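Local coordinates for protein-L-isoaspartate(D-aspartate) O-methyltransferase (Sulfolobus tokodaii, PDB 1VBF), which probably methylates L-isoaspartyl residues of damaged proteins with S-adenosyl-L-methionine, a step in their repair or degradation, at residues B[100-103]-B[104-108]. Sequence-based numbering, arbitrary orientation.
Sequences INEK and MYNYA
Asn-101 lays its side chain across that of Met-104 at about a right angle, its OD1 3.6 Å from Met-104 CB, and serves as the N-cap of helix 102-109. The evidence is a capping bond of 2.9 Å from Met-104 N to Asn-101 OD1, with an N-H...O angle of 163° and the donor somewhat out of the plane of the amide carbonyl. The first torsion of Asn-101 (chi1 178°) turns CG away from its own backbone N, which brings OD1 round to the first turn. Replacing this asparagine with an alanine would remove OD1 and is likely to leave Met-104 N without its side-chain acceptor, the helix start less firmly fixed. The backbone then takes over: Tyr-105 N bonds to Asn-101 O, and Asn-106 N and Tyr-107 N follow on to Glu-102 O and Lys-103 O. This first turn belongs to the beta-alpha-beta unit of the Rossmann-like methyltransferase fold, in the helix connecting strand 94-99 to strand 118-122. Selenomethionine Met-104 is buried against Ile-47 and Leu-48 of strand 45-48, whereas Lys-103 makes a cation-pi contact with Tyr-36 of a second subunit. Glu-102 and Asn-106, one turn apart, hold their carboxylate and amide planes 84° from each other; a water bridges them, donating to Glu-102 OE1 and to Asn-106 OD1, at 2.6 Å from each.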
loop_
_atom_site.group_PDB
_atom_site.type_symbol
_atom_site.label_atom_id
_atom_site.label_comp_id
_atom_site.label_asym_id
_atom_site.label_seq_id
_atom_site.Cartn_x
_atom_site.Cartn_y
_atom_site.Cartn_z
ATOM N N ILE B 100 -12.418 -32.442 1.917
ATOM C CA ILE B 100 -12.035 -32.255 3.313
ATOM C C ILE B 100 -13.129 -31.709 4.213
ATOM O O ILE B 100 -13.108 -31.913 5.430
ATOM C CB ILE B 100 -10.785 -31.323 3.424
ATOM C CG1 ILE B 100 -10.166 -31.412 4.812
ATOM C CG2 ILE B 100 -11.167 -29.876 3.189
ATOM C CD1 ILE B 100 -8.773 -30.797 4.874
ATOM N N ASN B 101 -14.088 -31.022 3.606
ATOM C CA ASN B 101 -15.175 -30.402 4.351
ATOM C C ASN B 101 -16.340 -31.354 4.411
ATOM O O ASN B 101 -16.865 -31.775 3.385
ATOM C CB ASN B 101 -15.569 -29.089 3.674
ATOM C CG ASN B 101 -16.734 -28.400 4.354
ATOM O OD1 ASN B 101 -17.865 -28.891 4.338
ATOM N ND2 ASN B 101 -16.470 -27.250 4.946
ATOM N N GLU B 102 -16.740 -31.699 5.626
ATOM C CA GLU B 102 -17.826 -32.634 5.807
ATOM C C GLU B 102 -19.160 -32.210 5.209
ATOM O O GLU B 102 -19.788 -33.001 4.511
ATOM C CB GLU B 102 -17.997 -32.976 7.290
ATOM C CG GLU B 102 -19.109 -34.005 7.523
ATOM C CD GLU B 102 -18.912 -34.876 8.761
ATOM O OE1 GLU B 102 -19.895 -35.538 9.170
ATOM O OE2 GLU B 102 -17.788 -34.907 9.309
ATOM N N LYS B 103 -19.606 -30.983 5.462
ATOM C CA LYS B 103 -20.878 -30.532 4.914
ATOM C C LYS B 103 -20.893 -30.667 3.399
ATOM O O LYS B 103 -21.885 -31.076 2.816
ATOM C CB LYS B 103 -21.144 -29.090 5.310
ATOM C CG LYS B 103 -21.164 -28.901 6.799
ATOM C CD LYS B 103 -21.657 -27.528 7.181
ATOM C CE LYS B 103 -21.630 -27.326 8.682
ATOM N NZ LYS B 103 -22.496 -28.336 9.339
HETATM N N MSE B 104 -19.777 -30.326 2.767
HETATM C CA MSE B 104 -19.631 -30.432 1.328
HETATM C C MSE B 104 -19.712 -31.905 0.895
HETATM O O MSE B 104 -20.358 -32.240 -0.103
HETATM C CB MSE B 104 -18.285 -29.834 0.910
HETATM C CG MSE B 104 -18.063 -29.775 -0.601
HETATM SE SE MSE B 104 -19.181 -28.496 -1.596
HETATM C CE MSE B 104 -20.234 -27.718 -0.166
ATOM N N TYR B 105 -19.036 -32.765 1.656
ATOM C CA TYR B 105 -18.992 -34.214 1.435
ATOM C C TYR B 105 -20.412 -34.790 1.445
ATOM O O TYR B 105 -20.766 -35.659 0.636
ATOM C CB TYR B 105 -18.174 -34.867 2.560
ATOM C CG TYR B 105 -18.103 -36.379 2.516
ATOM C CD1 TYR B 105 -17.374 -37.022 1.528
ATOM C CD2 TYR B 105 -18.795 -37.165 3.441
ATOM C CE1 TYR B 105 -17.338 -38.405 1.449
ATOM C CE2 TYR B 105 -18.761 -38.546 3.370
ATOM C CZ TYR B 105 -18.031 -39.156 2.370
ATOM O OH TYR B 105 -17.991 -40.520 2.278
ATOM N N ASN B 106 -21.212 -34.294 2.385
ATOM C CA ASN B 106 -22.581 -34.738 2.535
ATOM C C ASN B 106 -23.425 -34.319 1.343
ATOM O O ASN B 106 -24.107 -35.147 0.728
ATOM C CB ASN B 106 -23.198 -34.174 3.822
ATOM C CG ASN B 106 -22.549 -34.729 5.090
ATOM O OD1 ASN B 106 -22.067 -35.859 5.112
ATOM N ND2 ASN B 106 -22.556 -33.937 6.159
ATOM N N TYR B 107 -23.371 -33.025 1.024
ATOM C CA TYR B 107 -24.144 -32.464 -0.070
ATOM C C TYR B 107 -23.967 -33.243 -1.366
ATOM O O TYR B 107 -24.932 -33.444 -2.105
ATOM C CB TYR B 107 -23.762 -30.999 -0.269
ATOM C CG TYR B 107 -24.401 -30.325 -1.478
ATOM C CD1 TYR B 107 -25.705 -29.799 -1.435
ATOM C CD2 TYR B 107 -23.700 -30.228 -2.673
ATOM C CE1 TYR B 107 -26.276 -29.194 -2.568
ATOM C CE2 TYR B 107 -24.259 -29.642 -3.791
ATOM C CZ TYR B 107 -25.532 -29.126 -3.743
ATOM O OH TYR B 107 -26.006 -28.545 -4.896
ATOM N N ALA B 108 -22.756 -33.713 -1.642
ATOM C CA ALA B 108 -22.519 -34.433 -2.891
ATOM C C ALA B 108 -22.734 -35.935 -2.880
ATOM O O ALA B 108 -22.881 -36.534 -3.943
ATOM C CB ALA B 108 -21.113 -34.141 -3.401
HETATM O O HOH W 1 -20.514 -36.788 6.975
#